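Local coordinates for interferon-inducible protein AIM2 (Mus musculus, PDB 4JBM) that senses double-stranded DNA in the cytosol through its HIN domain and triggers assembly of the AIM2 inflammasome, leading to pyroptosis, at residues E153-E164 / S176-A187. Sequence-based numbering, arbitrary orientation.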
loop_
_atom_site.group_PDB
_atom_site.type_symbol
_atom_site.label_atom_id
_atom_site.label_comp_id
_atom_site.label_asym_id
_atom_site.label_seq_id
_atom_site.Cartn_x
_atom_site.Cartn_y
_atom_site.Cartn_z
ATOM N N GLU A 153 6.096 -4.526 -19.662
ATOM C CA GLU A 153 5.465 -4.759 -20.959
ATOM C C GLU A 153 4.013 -5.163 -20.727
ATOM O O GLU A 153 3.631 -5.483 -19.600
ATOM C CB GLU A 153 6.204 -5.863 -21.727
ATOM C CG GLU A 153 7.709 -5.643 -21.857
ATOM C CD GLU A 153 8.465 -6.917 -22.181
ATOM O OE1 GLU A 153 9.699 -6.948 -21.990
ATOM O OE2 GLU A 153 7.823 -7.890 -22.623
ATOM N N GLU A 154 3.198 -5.137 -21.776
ATOM C CA GLU A 154 1.818 -5.589 -21.649
ATOM C C GLU A 154 1.770 -7.059 -21.239
ATOM O O GLU A 154 2.531 -7.880 -21.756
ATOM C CB GLU A 154 1.052 -5.406 -22.955
ATOM C CG GLU A 154 -0.382 -5.899 -22.850
ATOM C CD GLU A 154 -1.045 -6.121 -24.191
ATOM O OE1 GLU A 154 -0.318 -6.323 -25.187
ATOM O OE2 GLU A 154 -2.293 -6.095 -24.246
ATOM N N GLY A 155 0.872 -7.383 -20.311
ATOM C CA GLY A 155 0.732 -8.738 -19.810
ATOM C C GLY A 155 1.472 -8.910 -18.498
ATOM O O GLY A 155 1.298 -9.905 -17.787
ATOM N N ASP A 156 2.288 -7.918 -18.160
ATOM C CA ASP A 156 2.955 -7.933 -16.874
ATOM C C ASP A 156 2.010 -7.445 -15.786
ATOM O O ASP A 156 0.859 -7.097 -16.041
ATOM C CB ASP A 156 4.212 -7.057 -16.892
ATOM C CG ASP A 156 5.301 -7.607 -17.798
ATOM O OD1 ASP A 156 5.385 -8.844 -17.949
ATOM O OD2 ASP A 156 6.088 -6.796 -18.335
ATOM N N LYS A 157 2.518 -7.403 -14.567
ATOM C CA LYS A 157 1.751 -6.897 -13.452
ATOM C C LYS A 157 2.565 -5.845 -12.726
ATOM O O LYS A 157 3.796 -5.820 -12.812
ATOM C CB LYS A 157 1.368 -8.024 -12.492
ATOM C CG LYS A 157 0.496 -9.125 -13.098
ATOM C CD LYS A 157 0.115 -10.145 -12.021
ATOM C CE LYS A 157 -0.789 -11.228 -12.563
ATOM N NZ LYS A 157 -0.005 -12.237 -13.298
ATOM N N ILE A 158 1.859 -4.951 -12.047
ATOM C CA ILE A 158 2.482 -3.971 -11.181
ATOM C C ILE A 158 1.995 -4.191 -9.759
ATOM O O ILE A 158 0.798 -4.354 -9.513
ATOM C CB ILE A 158 2.204 -2.529 -11.646
ATOM C CG1 ILE A 158 0.708 -2.286 -11.804
ATOM C CG2 ILE A 158 2.891 -2.272 -12.958
ATOM C CD1 ILE A 158 0.376 -0.894 -12.370
ATOM N N ARG A 159 2.935 -4.246 -8.828
ATOM C CA ARG A 159 2.620 -4.335 -7.409
ATOM C C ARG A 159 2.767 -2.935 -6.827
ATOM O O ARG A 159 3.865 -2.363 -6.823
ATOM C CB ARG A 159 3.536 -5.345 -6.719
ATOM C CG ARG A 159 3.086 -5.820 -5.340
ATOM C CD ARG A 159 4.255 -6.529 -4.704
ATOM N NE ARG A 159 5.298 -5.559 -4.377
ATOM C CZ ARG A 159 6.524 -5.861 -3.967
ATOM N NH1 ARG A 159 6.913 -7.121 -3.868
ATOM N NH2 ARG A 159 7.381 -4.890 -3.697
ATOM N N LEU A 160 1.635 -2.399 -6.376
ATOM C CA LEU A 160 1.514 -1.060 -5.814
ATOM C C LEU A 160 1.505 -1.129 -4.292
ATOM O O LEU A 160 0.801 -1.956 -3.706
ATOM C CB LEU A 160 0.203 -0.413 -6.283
ATOM C CG LEU A 160 0.100 0.279 -7.647
ATOM C CD1 LEU A 160 0.778 -0.517 -8.728
ATOM C CD2 LEU A 160 -1.355 0.514 -8.007
ATOM N N THR A 161 2.292 -0.269 -3.656
ATOM C CA THR A 161 2.246 -0.115 -2.202
ATOM C C THR A 161 2.053 1.363 -1.838
ATOM O O THR A 161 2.847 2.214 -2.252
ATOM C CB THR A 161 3.520 -0.664 -1.531
ATOM O OG1 THR A 161 3.852 -1.944 -2.086
ATOM C CG2 THR A 161 3.326 -0.792 -0.030
ATOM N N PHE A 162 0.976 1.663 -1.110
ATOM C CA PHE A 162 0.644 3.031 -0.712
ATOM C C PHE A 162 0.429 3.979 -1.892
ATOM O O PHE A 162 0.966 5.081 -1.921
ATOM C CB PHE A 162 1.701 3.608 0.239
ATOM C CG PHE A 162 1.149 4.545 1.288
ATOM C CD1 PHE A 162 0.434 4.065 2.372
ATOM C CD2 PHE A 162 1.376 5.918 1.190
ATOM C CE1 PHE A 162 -0.058 4.929 3.341
ATOM C CE2 PHE A 162 0.889 6.793 2.150
ATOM C CZ PHE A 162 0.171 6.296 3.230
ATOM N N PHE A 163 -0.354 3.562 -2.871
ATOM C CA PHE A 163 -0.768 4.509 -3.882
ATOM C C PHE A 163 -2.052 5.106 -3.349
ATOM O O PHE A 163 -2.606 4.589 -2.375
ATOM C CB PHE A 163 -0.983 3.817 -5.230
ATOM C CG PHE A 163 0.266 3.713 -6.055
ATOM C CD1 PHE A 163 1.412 3.110 -5.542
ATOM C CD2 PHE A 163 0.317 4.266 -7.323
ATOM C CE1 PHE A 163 2.573 3.030 -6.300
ATOM C CE2 PHE A 163 1.472 4.188 -8.087
ATOM C CZ PHE A 163 2.605 3.575 -7.570
ATOM N N GLU A 164 -2.549 6.167 -3.981
ATOM C CA GLU A 164 -3.779 6.768 -3.483
ATOM C C GLU A 164 -4.798 6.835 -4.600
ATOM O O GLU A 164 -4.432 6.987 -5.751
ATOM C CB GLU A 164 -3.508 8.165 -2.897
ATOM C CG GLU A 164 -2.454 8.199 -1.794
ATOM C CD GLU A 164 -1.068 8.551 -2.305
ATOM O OE1 GLU A 164 -0.958 9.008 -3.462
ATOM O OE2 GLU A 164 -0.090 8.375 -1.545
ATOM N N SER A 176 0.706 7.558 -7.672
ATOM C CA SER A 176 1.881 7.397 -6.834
ATOM C C SER A 176 2.087 8.659 -6.011
ATOM O O SER A 176 1.861 9.770 -6.495
ATOM C CB SER A 176 3.124 7.169 -7.686
ATOM O OG SER A 176 3.336 8.258 -8.569
ATOM N N GLY A 177 2.541 8.489 -4.777
ATOM C CA GLY A 177 2.929 9.624 -3.965
ATOM C C GLY A 177 4.421 9.536 -3.713
ATOM O O GLY A 177 5.083 8.623 -4.217
ATOM N N PRO A 178 4.954 10.464 -2.904
ATOM C CA PRO A 178 6.377 10.536 -2.556
ATOM C C PRO A 178 6.845 9.293 -1.805
ATOM O O PRO A 178 7.979 8.849 -1.991
ATOM C CB PRO A 178 6.457 11.777 -1.657
ATOM C CG PRO A 178 5.062 11.976 -1.150
ATOM C CD PRO A 178 4.187 11.565 -2.293
ATOM N N CYS A 179 5.982 8.736 -0.964
ATOM C CA CYS A 179 6.347 7.562 -0.186
ATOM C C CYS A 179 5.649 6.293 -0.669
ATOM O O CYS A 179 5.479 5.341 0.094
ATOM C CB CYS A 179 6.060 7.788 1.300
ATOM S SG CYS A 179 7.254 8.845 2.151
ATOM N N SER A 180 5.254 6.274 -1.939
ATOM C CA SER A 180 4.711 5.057 -2.530
ATOM C C SER A 180 5.854 4.122 -2.898
ATOM O O SER A 180 6.980 4.562 -3.126
ATOM C CB SER A 180 3.871 5.365 -3.774
ATOM O OG SER A 180 2.844 6.288 -3.472
ATOM N N PHE A 181 5.564 2.831 -2.940
ATOM C CA PHE A 181 6.487 1.856 -3.489
ATOM C C PHE A 181 5.839 1.282 -4.752
ATOM O O PHE A 181 4.630 1.046 -4.786
ATOM C CB PHE A 181 6.764 0.751 -2.472
ATOM C CG PHE A 181 8.014 -0.023 -2.751
ATOM C CD1 PHE A 181 8.024 -1.031 -3.700
ATOM C CD2 PHE A 181 9.171 0.246 -2.050
ATOM C CE1 PHE A 181 9.170 -1.754 -3.951
ATOM C CE2 PHE A 181 10.324 -0.465 -2.296
ATOM C CZ PHE A 181 10.324 -1.470 -3.249
ATOM N N PHE A 182 6.641 1.034 -5.780
ATOM C CA PHE A 182 6.126 0.515 -7.036
ATOM C C PHE A 182 7.069 -0.566 -7.522
ATOM O O PHE A 182 8.284 -0.390 -7.471
ATOM C CB PHE A 182 6.033 1.641 -8.069
ATOM C CG PHE A 182 5.645 1.186 -9.451
ATOM C CD1 PHE A 182 4.313 1.060 -9.793
ATOM C CD2 PHE A 182 6.611 0.916 -10.411
ATOM C CE1 PHE A 182 3.944 0.658 -11.059
ATOM C CE2 PHE A 182 6.248 0.510 -11.684
ATOM C CZ PHE A 182 4.912 0.384 -12.007
ATOM N N LYS A 183 6.517 -1.683 -7.985
ATOM C CA LYS A 183 7.348 -2.764 -8.510
ATOM C C LYS A 183 6.726 -3.413 -9.740
ATOM O O LYS A 183 5.523 -3.616 -9.801
ATOM C CB LYS A 183 7.591 -3.831 -7.439
ATOM C CG LYS A 183 8.602 -4.895 -7.855
ATOM C CD LYS A 183 8.940 -5.857 -6.721
ATOM C CE LYS A 183 10.233 -6.605 -7.021
ATOM N NZ LYS A 183 11.006 -6.907 -5.786
ATOM N N VAL A 184 7.553 -3.758 -10.718
ATOM C CA VAL A 184 7.053 -4.449 -11.896
ATOM C C VAL A 184 7.259 -5.945 -11.715
ATOM O O VAL A 184 8.380 -6.400 -11.452
ATOM C CB VAL A 184 7.743 -3.972 -13.193
ATOM C CG1 VAL A 184 7.485 -4.955 -14.321
ATOM C CG2 VAL A 184 7.249 -2.592 -13.576
ATOM N N ILE A 185 6.169 -6.700 -11.845
ATOM C CA ILE A 185 6.216 -8.153 -11.752
ATOM C C ILE A 185 6.050 -8.695 -13.159
ATOM O O ILE A 185 4.967 -8.624 -13.735
ATOM C CB ILE A 185 5.094 -8.717 -10.854
ATOM C CG1 ILE A 185 5.027 -7.955 -9.526
ATOM C CG2 ILE A 185 5.319 -10.200 -10.602
ATOM C CD1 ILE A 185 6.198 -8.229 -8.596
ATOM N N LYS A 186 7.134 -9.225 -13.715
ATOM C CA LYS A 186 7.144 -9.614 -15.116
ATOM C C LYS A 186 6.501 -10.978 -15.321
ATOM O O LYS A 186 6.731 -11.909 -14.546
ATOM C CB LYS A 186 8.572 -9.624 -15.666
ATOM C CG LYS A 186 9.242 -8.267 -15.693
ATOM C CD LYS A 186 10.445 -8.267 -16.619
ATOM C CE LYS A 186 10.022 -8.462 -18.063
ATOM N NZ LYS A 186 9.107 -7.381 -18.527
ATOM N N ALA A 187 5.683 -11.079 -16.363
ATOM C CA ALA A 187 5.158 -12.361 -16.786
ATOM C C ALA A 187 6.345 -13.255 -17.099
ATOM O O ALA A 187 7.360 -12.785 -17.611
ATOM C CB ALA A 187 4.288 -12.192 -18.008
#
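The F163 ring is wedged between S176 and the backbone at S180-F181: S176 CA sits over one face, 3.8 Å from the F163 centroid in a CH-pi contact, while F181 O meets the ring edge in plane. L160 CG covers the opposite face, which fixes the ring in a slot. Next to it, F182 completes the tight side. With its CG anti to the backbone N (chi1 174°), the F182 ring reaches I158, whose CG2 lies 3.5 Å from F182 CZ, and L160, whose CD1 is 4.0 Å from F182 CD1. V141 packs on L160 and F163, V143 on F163 and F182, and Y130 and I132 on I158, in the core of an OB-fold barrel.

The antiparallel pairing of strands 157-160 and 181-185 carries paired backbone bonds at K157/I185, R159/K183 and T161/F181. Beyond T161 the chain turns, and S180 OG donates to F162 O at 2.7 Å, from above the carbonyl plane, while accepting from G177 N.

The face bearing R159, I185 and exposed K183 is looser. R159 bends at chi3 (70°) to lay its guanidinium over K183 CD, 3.5 Å from R159 NH2, with the F181 ring at its edge; R159 NE, although buried, lacks a partner. R159 NH1 and K183 NZ are 4.5 Å apart.

At the far end, buried D156 anchors a salt-bridge network with exposed E153 and K186. K186 NZ bridges D156 OD2 (3.1 Å) and, more distantly, E153 OE1 (3.5 Å). E153 N reaches OD2 from the opposite face of the carboxylate plane, and D156 OD1 takes A187 N.

Thus apolar packing and backbone bonds probably hold strand 181-185 against strand 157-160; D156, gripped by three donors, is likely to stay ionised, and the neighbouring R159 and K183 cations probably add positive charge, in keeping with electrostatic DNA binding.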